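Local coordinates for putative exported protein (Bordetella pertussis Tohama I, PDB 2PFZ) that binds pyroglutamic acid as an extracytoplasmic solute receptor, probably delivering it to a tripartite ATP-independent periplasmic transporter, at residues P6-A11 with Y45-I50; K105-G110 with V212-F217; P120-F125 with M180-T185. All coordinates share one frame; numbering follows the deposited sequence.

Contact 1. Residues P6-A11 with Y45-I50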
loop_
_atom_site.group_PDB
_atom_site.type_symbol
_atom_site.label_atom_id
_atom_site.label_comp_id
_atom_site.label_asym_id
_atom_site.label_seq_id
_atom_site.Cartn_x
_atom_site.Cartn_y
_atom_site.Cartn_z
ATOM N N PRO A 6 -14.336 -1.126 -6.182
ATOM C CA PRO A 6 -13.226 -0.657 -6.993
ATOM C C PRO A 6 -11.848 -0.951 -6.397
ATOM O O PRO A 6 -11.639 -0.847 -5.183
ATOM C CB PRO A 6 -13.469 0.853 -7.063
ATOM C CG PRO A 6 -14.084 1.170 -5.782
ATOM C CD PRO A 6 -15.010 -0.006 -5.514
ATOM N N THR A 7 -10.932 -1.359 -7.267
ATOM C CA THR A 7 -9.522 -1.385 -6.925
ATOM C C THR A 7 -8.733 -0.638 -7.994
ATOM O O THR A 7 -9.135 -0.586 -9.181
ATOM C CB THR A 7 -9.011 -2.844 -6.735
ATOM O OG1 THR A 7 -7.584 -2.850 -6.646
ATOM C CG2 THR A 7 -9.390 -3.763 -7.905
ATOM N N ALA A 8 -7.611 -0.062 -7.569
ATOM C CA ALA A 8 -6.765 0.719 -8.447
ATOM C C ALA A 8 -5.734 -0.101 -9.249
ATOM O O ALA A 8 -5.053 0.452 -10.115
ATOM C CB ALA A 8 -6.098 1.846 -7.635
ATOM N N TYR A 9 -5.669 -1.418 -9.005
ATOM C CA TYR A 9 -4.594 -2.283 -9.518
ATOM C C TYR A 9 -5.133 -3.341 -10.474
ATOM O O TYR A 9 -6.348 -3.629 -10.444
ATOM C CB TYR A 9 -3.838 -2.906 -8.322
ATOM C CG TYR A 9 -3.478 -1.823 -7.354
ATOM C CD1 TYR A 9 -2.465 -0.922 -7.658
ATOM C CD2 TYR A 9 -4.191 -1.640 -6.170
ATOM C CE1 TYR A 9 -2.153 0.105 -6.815
ATOM C CE2 TYR A 9 -3.892 -0.621 -5.326
ATOM C CZ TYR A 9 -2.855 0.256 -5.644
ATOM O OH TYR A 9 -2.552 1.300 -4.814
ATOM N N PRO A 10 -4.254 -3.883 -11.351
ATOM C CA PRO A 10 -4.683 -4.766 -12.420
ATOM C C PRO A 10 -4.960 -6.195 -11.933
ATOM O O PRO A 10 -4.583 -6.575 -10.816
ATOM C CB PRO A 10 -3.484 -4.729 -13.384
ATOM C CG PRO A 10 -2.345 -4.629 -12.505
ATOM C CD PRO A 10 -2.785 -3.692 -11.392
ATOM N N ALA A 11 -5.623 -6.982 -12.769
ATOM C CA ALA A 11 -5.977 -8.338 -12.398
ATOM C C ALA A 11 -4.766 -9.183 -11.972
ATOM O O ALA A 11 -4.892 -10.026 -11.086
ATOM C CB ALA A 11 -6.742 -9.032 -13.546
ATOM N N TYR A 45 -13.343 3.656 -10.118
ATOM C CA TYR A 45 -12.749 4.748 -9.359
ATOM C C TYR A 45 -11.236 4.607 -9.320
ATOM O O TYR A 45 -10.713 3.481 -9.330
ATOM C CB TYR A 45 -13.336 4.763 -7.950
ATOM C CG TYR A 45 -14.808 5.092 -7.978
ATOM C CD1 TYR A 45 -15.243 6.421 -8.163
ATOM C CD2 TYR A 45 -15.766 4.094 -7.832
ATOM C CE1 TYR A 45 -16.586 6.728 -8.223
ATOM C CE2 TYR A 45 -17.135 4.400 -7.870
ATOM C CZ TYR A 45 -17.533 5.710 -8.073
ATOM O OH TYR A 45 -18.900 5.996 -8.108
ATOM N N LYS A 46 -10.542 5.743 -9.280
ATOM C CA LYS A 46 -9.061 5.759 -9.250
ATOM C C LYS A 46 -8.570 5.792 -7.805
ATOM O O LYS A 46 -9.346 6.084 -6.905
ATOM C CB LYS A 46 -8.554 7.006 -9.967
ATOM C CG LYS A 46 -8.838 7.030 -11.463
ATOM C CD LYS A 46 -8.606 8.415 -11.969
ATOM C CE LYS A 46 -8.392 8.437 -13.464
ATOM N NZ LYS A 46 -9.585 7.908 -14.115
ATOM N N ALA A 47 -7.288 5.503 -7.588
ATOM C CA ALA A 47 -6.746 5.380 -6.224
ATOM C C ALA A 47 -7.151 6.519 -5.294
ATOM O O ALA A 47 -7.669 6.244 -4.184
ATOM C CB ALA A 47 -5.217 5.219 -6.245
ATOM N N PRO A 48 -6.951 7.789 -5.722
ATOM C CA PRO A 48 -7.268 8.884 -4.806
ATOM C C PRO A 48 -8.750 9.027 -4.488
ATOM O O PRO A 48 -9.087 9.723 -3.510
ATOM C CB PRO A 48 -6.796 10.138 -5.564
ATOM C CG PRO A 48 -5.821 9.633 -6.592
ATOM C CD PRO A 48 -6.419 8.307 -7.005
ATOM N N GLU A 49 -9.600 8.362 -5.281
ATOM C CA GLU A 49 -11.075 8.536 -5.215
ATOM C C GLU A 49 -11.819 7.501 -4.377
ATOM O O GLU A 49 -12.976 7.726 -3.991
ATOM C CB GLU A 49 -11.674 8.505 -6.620
ATOM C CG GLU A 49 -11.151 9.562 -7.555
ATOM C CD GLU A 49 -11.575 9.343 -8.995
ATOM O OE1 GLU A 49 -12.135 8.255 -9.332
ATOM O OE2 GLU A 49 -11.293 10.269 -9.800
ATOM N N ILE A 50 -11.171 6.380 -4.080
ATOM C CA ILE A 50 -11.916 5.198 -3.597
ATOM C C ILE A 50 -12.493 5.402 -2.178
ATOM O O ILE A 50 -13.636 4.978 -1.893
ATOM C CB ILE A 50 -11.123 3.866 -3.800
ATOM C CG1 ILE A 50 -10.969 3.556 -5.303
ATOM C CG2 ILE A 50 -11.814 2.687 -3.091
ATOM C CD1 ILE A 50 -9.959 2.459 -5.625
#
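The ring of Pro6 overlaps two side chains of the facing loop at once, lying over the branches of Ile50 while its CB and CG brush the ring of Tyr45. Pro6 CG approaches Ile50 CG2 at 3.8 Å and Tyr45 CD2 at 3.9 Å. The proline and the isoleucine run past each other in opposite directions, whereas the tyrosine meets the proline at a slant. With CG1 beside the backbone N (chi1 -67°) and the chain extended beyond it, Ile50 carries CD1 across to the other loop, where it ends 3.7 Å from Pro6 O and close to Ala8 N. Farther along, two methyls meet end to end: Ala8 CB is 3.8 Å from Ala47 CB. Apolar surface joins the loops, and of the touching residues Tyr45 alone is partly exposed. The polar bonds lie within the loops or lead outward. Lys46 N donates to Glu49 OE1 over 3.0 Å, almost straight at 175° but from above the carboxylate plane, and Glu49 N returns a bond to Lys46 O, which shapes the turn leading into helix 50-55. Thr7 OG1 is hydrogen-bonded to Glu63. Within the first loop the Ala8 methyl also sits over the centre of the Tyr9 ring, with CB 4.0 Å above the plane, and that ring meets Trp119 of the ligand pocket edge-to-face. Both loops follow parallel, neighbouring strands, 2-6 and 35-39, linked through helix 14-30; the contact therefore joins the loops that leave the two strands of a beta-alpha-beta crossover, beside the pyroglutamate site of a periplasmic binding protein fold.

Contact 2. Residues K105-G110 with V212-F217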
loop_
_atom_site.group_PDB
_atom_site.type_symbol
_atom_site.label_atom_id
_atom_site.label_comp_id
_atom_site.label_asym_id
_atom_site.label_seq_id
_atom_site.Cartn_x
_atom_site.Cartn_y
_atom_site.Cartn_z
ATOM N N LYS A 105 -10.923 6.185 13.351
ATOM C CA LYS A 105 -11.001 7.241 12.346
ATOM C C LYS A 105 -12.010 6.902 11.260
ATOM O O LYS A 105 -12.819 7.744 10.886
ATOM C CB LYS A 105 -9.616 7.523 11.734
ATOM C CG LYS A 105 -9.623 8.547 10.581
ATOM C CD LYS A 105 -9.799 9.966 11.121
ATOM C CE LYS A 105 -10.041 10.960 9.989
ATOM N NZ LYS A 105 -10.358 12.264 10.611
ATOM N N LEU A 106 -11.976 5.665 10.770
ATOM C CA LEU A 106 -12.918 5.254 9.738
ATOM C C LEU A 106 -14.354 5.310 10.257
ATOM O O LEU A 106 -15.269 5.738 9.531
ATOM C CB LEU A 106 -12.591 3.851 9.227
ATOM C CG LEU A 106 -11.415 3.720 8.239
ATOM C CD1 LEU A 106 -11.029 2.253 8.123
ATOM C CD2 LEU A 106 -11.734 4.316 6.867
ATOM N N ALA A 107 -14.546 4.885 11.503
ATOM C CA ALA A 107 -15.884 4.945 12.122
ATOM C C ALA A 107 -16.483 6.350 12.190
ATOM O O ALA A 107 -17.704 6.500 11.973
ATOM C CB ALA A 107 -15.903 4.286 13.477
ATOM N N SER A 108 -15.645 7.358 12.461
ATOM C CA SER A 108 -16.050 8.782 12.489
ATOM C C SER A 108 -16.590 9.294 11.152
ATOM O O SER A 108 -17.218 10.360 11.094
ATOM C CB SER A 108 -14.890 9.678 12.942
ATOM O OG SER A 108 -13.951 9.853 11.888
ATOM N N GLN A 109 -16.334 8.543 10.080
ATOM C CA GLN A 109 -16.817 8.872 8.742
ATOM C C GLN A 109 -17.704 7.753 8.174
ATOM O O GLN A 109 -17.816 7.595 6.962
ATOM C CB GLN A 109 -15.638 9.148 7.785
ATOM C CG GLN A 109 -14.767 10.345 8.165
ATOM C CD GLN A 109 -13.524 10.493 7.278
ATOM O OE1 GLN A 109 -13.127 9.562 6.552
ATOM N NE2 GLN A 109 -12.887 11.670 7.354
ATOM N N GLY A 110 -18.295 6.950 9.053
ATOM C CA GLY A 110 -19.255 5.922 8.639
ATOM C C GLY A 110 -18.710 4.735 7.862
ATOM O O GLY A 110 -19.448 4.131 7.074
ATOM N N VAL A 212 -15.496 -0.748 4.104
ATOM C CA VAL A 212 -16.906 -1.057 3.888
ATOM C C VAL A 212 -17.733 0.106 4.428
ATOM O O VAL A 212 -17.467 0.636 5.530
ATOM C CB VAL A 212 -17.305 -2.385 4.618
ATOM C CG1 VAL A 212 -18.812 -2.626 4.533
ATOM C CG2 VAL A 212 -16.589 -3.576 4.022
ATOM N N ASN A 213 -18.734 0.523 3.655
ATOM C CA ASN A 213 -19.703 1.502 4.141
ATOM C C ASN A 213 -20.625 0.899 5.232
ATOM O O ASN A 213 -21.281 -0.131 4.996
ATOM C CB ASN A 213 -20.535 2.059 2.977
ATOM C CG ASN A 213 -21.532 3.105 3.431
ATOM O OD1 ASN A 213 -22.652 2.777 3.854
ATOM N ND2 ASN A 213 -21.138 4.373 3.347
ATOM N N LYS A 214 -20.659 1.524 6.413
ATOM C CA LYS A 214 -21.430 0.982 7.561
ATOM C C LYS A 214 -22.916 0.809 7.223
ATOM O O LYS A 214 -23.533 -0.215 7.556
ATOM C CB LYS A 214 -21.339 1.909 8.790
ATOM C CG LYS A 214 -19.955 2.166 9.321
ATOM C CD LYS A 214 -19.593 1.218 10.473
ATOM C CE LYS A 214 -18.476 1.750 11.372
ATOM N NZ LYS A 214 -18.395 0.838 12.618
ATOM N N LYS A 215 -23.500 1.820 6.578
ATOM C CA LYS A 215 -24.926 1.744 6.188
ATOM C C LYS A 215 -25.190 0.558 5.258
ATOM O O LYS A 215 -26.186 -0.154 5.421
ATOM C CB LYS A 215 -25.380 3.054 5.535
ATOM C CG LYS A 215 -25.643 4.172 6.517
ATOM C CD LYS A 215 -26.369 5.311 5.799
ATOM C CE LYS A 215 -26.274 6.600 6.603
ATOM N NZ LYS A 215 -26.830 7.738 5.805
ATOM N N ALA A 216 -24.286 0.331 4.306
ATOM C CA ALA A 216 -24.414 -0.798 3.377
ATOM C C ALA A 216 -24.295 -2.129 4.124
ATOM O O ALA A 216 -25.016 -3.095 3.827
ATOM C CB ALA A 216 -23.368 -0.706 2.278
ATOM N N PHE A 217 -23.369 -2.185 5.078
ATOM C CA PHE A 217 -23.148 -3.384 5.889
ATOM C C PHE A 217 -24.414 -3.722 6.709
ATOM O O PHE A 217 -24.866 -4.888 6.753
ATOM C CB PHE A 217 -21.953 -3.129 6.807
ATOM C CG PHE A 217 -21.628 -4.277 7.717
ATOM C CD1 PHE A 217 -20.932 -5.379 7.236
ATOM C CD2 PHE A 217 -22.017 -4.243 9.057
ATOM C CE1 PHE A 217 -20.636 -6.479 8.077
ATOM C CE2 PHE A 217 -21.723 -5.310 9.912
ATOM C CZ PHE A 217 -21.013 -6.430 9.420
HETATM O O HOH W 1 -22.053 4.614 6.727
#
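The flat carbonyl group of Gly110 has the Lys214 side chain over one face, with CG 3.2 Å from Gly110 C, while the oxygen at its end is gripped by two donors. Lys214 N reaches Gly110 O at 2.9 Å, nearly straight at 167° and tilted from the carbonyl plane, and a water donates to the same oxygen over 2.7 Å. Two helix ends meet here: a Schellman motif, with Gly110 at positive phi as its C-prime residue, closes helix 88-107, and the carbonyl of that glycine turns to the first turn of helix 214-218. The amide of Asn213, the N-cap, is the second flat group. Its OD1 accepts from Ala216 N in the carbonyl plane, on a lone pair, and its ND2 is bonded to Val54 O, so the amide is fixed from both ends. Asn213 CG stands anti to the backbone N (chi1 -179°), which folds the amide over the start of the helix. The first three backbone N-H groups of that helix are all satisfied: Lys214 N by Gly110 O, Lys215 N by the water and Ala216 N by Asn213 OD1. Lys214 bends at chi2 (-95°), and its chain then runs alongside the end of the other helix. Packing over the carbonyl is tight; farther out, Lys214 CE lies 4.2 Å from Ala107 CB, a looser van der Waals touch. Gly110 O would sit favourably against the positive N-terminal end of the helix dipole. The bridging water completes the link, accepting from Lys215 N at 3.1 Å.

Contact 3. Residues P120-F125 with M180-T185; sequences PPQGIF and MSSGST. With PCA (pyroglutamic acid), chain B.
Ile124 and Met180 cross at a slant on one face of the sheet, CG1 of the isoleucine 3.6 Å from CG of the methionine, whereas Ser181 points to the opposite face, where its OG meets the ligand. Next to that non-hydrogen-bonded pair, Gly123 and Ser181 form a hydrogen-bonded antiparallel one, with Gly123 N to Ser181 O at 2.8 Å answered by Ser181 N to Gly123 O at 3.1 Å. Phe125 turns its edge to the second segment: Ser182 O lies in the plane of the ring, 3.2 Å from CZ. Across the loop, Pro120 lays its ring against the Ser182 CB, and a water links Pro121 O to Gly183 N. Three side chains of 180-185 then grip pyroglutamate. A chi1 of -168° swings Ser181 OG away from its own backbone N and out to the carboxylate, where it donates to OXT at 2.7 Å. Ser182 OG gives its proton to the lactam oxygen OE, also at 2.7 Å, while accepting from Thr185 N as the N-cap of helix 183-188. Thr185 OG1 takes the lactam N-H over 2.6 Å, at 166°. Arg142 adds a further bond to the ligand. A strand leading into an N-capped helix beside the bound solute fits the ligand cleft of a type 2 periplasmic binding protein, here the DctP family.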
loop_
_atom_site.group_PDB
_atom_site.type_symbol
_atom_site.label_atom_id
_atom_site.label_comp_id
_atom_site.label_asym_id
_atom_site.label_seq_id
_atom_site.Cartn_x
_atom_site.Cartn_y
_atom_site.Cartn_z
ATOM N N PRO A 120 4.741 -5.696 -0.630
ATOM C CA PRO A 120 6.119 -6.106 -0.298
ATOM C C PRO A 120 7.063 -4.939 0.065
ATOM O O PRO A 120 6.744 -3.762 -0.164
ATOM C CB PRO A 120 6.567 -6.841 -1.555
ATOM C CG PRO A 120 5.202 -7.281 -2.219
ATOM C CD PRO A 120 4.371 -6.093 -2.000
ATOM N N PRO A 121 8.211 -5.261 0.692
ATOM C CA PRO A 121 9.123 -4.211 1.153
ATOM C C PRO A 121 9.612 -3.309 0.034
ATOM O O PRO A 121 9.922 -3.786 -1.063
ATOM C CB PRO A 121 10.272 -5.008 1.766
ATOM C CG PRO A 121 9.616 -6.298 2.210
ATOM C CD PRO A 121 8.714 -6.607 1.058
ATOM N N GLN A 122 9.625 -2.019 0.305
ATOM C CA GLN A 122 9.808 -1.029 -0.754
ATOM C C GLN A 122 11.253 -0.743 -1.051
ATOM O O GLN A 122 12.016 -0.396 -0.144
ATOM C CB GLN A 122 9.118 0.268 -0.386
ATOM C CG GLN A 122 7.632 0.044 -0.037
ATOM C CD GLN A 122 6.710 -0.104 -1.234
ATOM O OE1 GLN A 122 6.148 -1.182 -1.482
ATOM N NE2 GLN A 122 6.506 0.967 -1.944
ATOM N N GLY A 123 11.602 -0.824 -2.339
ATOM C CA GLY A 123 12.967 -0.543 -2.773
ATOM C C GLY A 123 12.971 0.582 -3.774
ATOM O O GLY A 123 11.922 1.135 -4.097
ATOM N N ILE A 124 14.155 0.929 -4.261
ATOM C CA ILE A 124 14.320 2.054 -5.176
ATOM C C ILE A 124 14.652 1.525 -6.526
ATOM O O ILE A 124 15.682 0.849 -6.694
ATOM C CB ILE A 124 15.494 2.986 -4.777
ATOM C CG1 ILE A 124 15.464 3.296 -3.274
ATOM C CG2 ILE A 124 15.427 4.287 -5.615
ATOM C CD1 ILE A 124 16.819 3.852 -2.732
ATOM N N PHE A 125 13.785 1.833 -7.489
ATOM C CA PHE A 125 14.032 1.560 -8.907
ATOM C C PHE A 125 14.797 2.749 -9.484
ATOM O O PHE A 125 14.298 3.866 -9.446
ATOM C CB PHE A 125 12.717 1.415 -9.682
ATOM C CG PHE A 125 11.942 0.159 -9.350
ATOM C CD1 PHE A 125 12.233 -1.055 -10.001
ATOM C CD2 PHE A 125 10.932 0.188 -8.385
ATOM C CE1 PHE A 125 11.505 -2.240 -9.704
ATOM C CE2 PHE A 125 10.189 -0.990 -8.072
ATOM C CZ PHE A 125 10.486 -2.198 -8.724
ATOM N N MET A 180 10.304 4.662 -5.748
ATOM C CA MET A 180 10.221 3.587 -4.755
ATOM C C MET A 180 8.883 2.870 -4.824
ATOM O O MET A 180 7.848 3.506 -5.003
ATOM C CB MET A 180 10.535 4.064 -3.352
ATOM C CG MET A 180 12.010 4.458 -3.191
ATOM S SD MET A 180 12.447 4.966 -1.530
ATOM C CE MET A 180 12.527 3.380 -0.704
ATOM N N SER A 181 8.957 1.538 -4.793
ATOM C CA SER A 181 7.795 0.633 -4.835
ATOM C C SER A 181 8.290 -0.797 -4.585
ATOM O O SER A 181 9.438 -1.006 -4.175
ATOM C CB SER A 181 7.091 0.679 -6.191
ATOM O OG SER A 181 5.831 0.021 -6.131
ATOM N N SER A 182 7.413 -1.772 -4.848
ATOM C CA SER A 182 7.676 -3.177 -4.603
ATOM C C SER A 182 8.176 -3.842 -5.893
ATOM O O SER A 182 8.037 -3.278 -6.975
ATOM C CB SER A 182 6.397 -3.861 -4.142
ATOM O OG SER A 182 5.342 -3.622 -5.068
ATOM N N GLY A 183 8.782 -5.022 -5.763
ATOM C CA GLY A 183 9.087 -5.858 -6.922
ATOM C C GLY A 183 7.823 -6.182 -7.703
ATOM O O GLY A 183 7.862 -6.285 -8.937
ATOM N N SER A 184 6.724 -6.382 -6.968
ATOM C CA SER A 184 5.378 -6.589 -7.526
ATOM C C SER A 184 5.056 -5.564 -8.618
ATOM O O SER A 184 4.877 -5.923 -9.782
ATOM C CB SER A 184 4.332 -6.526 -6.404
ATOM O OG SER A 184 2.998 -6.446 -6.912
ATOM N N THR A 185 4.998 -4.299 -8.233
ATOM C CA THR A 185 4.726 -3.179 -9.157
ATOM C C THR A 185 5.745 -3.077 -10.271
ATOM O O THR A 185 5.375 -2.885 -11.442
ATOM C CB THR A 185 4.582 -1.852 -8.413
ATOM O OG1 THR A 185 3.426 -1.923 -7.586
ATOM C CG2 THR A 185 4.412 -0.694 -9.392
HETATM N N PCA B . 3.042 -0.575 -5.407
HETATM C CA PCA B . 2.016 0.487 -5.372
HETATM C CB PCA B . 1.918 1.107 -3.977
HETATM C CG PCA B . 2.968 0.413 -3.131
HETATM C CD PCA B . 3.550 -0.617 -4.055
HETATM O OE PCA B . 4.372 -1.470 -3.688
HETATM C C PCA B . 2.478 1.569 -6.320
HETATM O O PCA B . 1.701 2.431 -6.753
HETATM O OXT PCA B . 3.671 1.582 -6.665
HETATM O O HOH W 2 9.542 -5.813 -3.144
#

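How the contacts relate
From the N terminus, contact 1 closes first, bringing the loop after strand 2-6 against the loop after strand 35-39 and enclosing helix 14-30 and strand 35-39. It is complete before the others open, so it stands in series with both. Contact 2 then spans a long excursion, from the end of helix 88-107 to the junction of strand 207-213 and helix 214-218. Contact 3 lies wholly within that excursion, pairing strands 123-126 and 178-181 of the six-stranded sheet. Contacts 2 and 3 lie on opposite sides of the chain's centre, their centres about 31 Å apart, while contact 1 is about 19 Å from each, centre to centre.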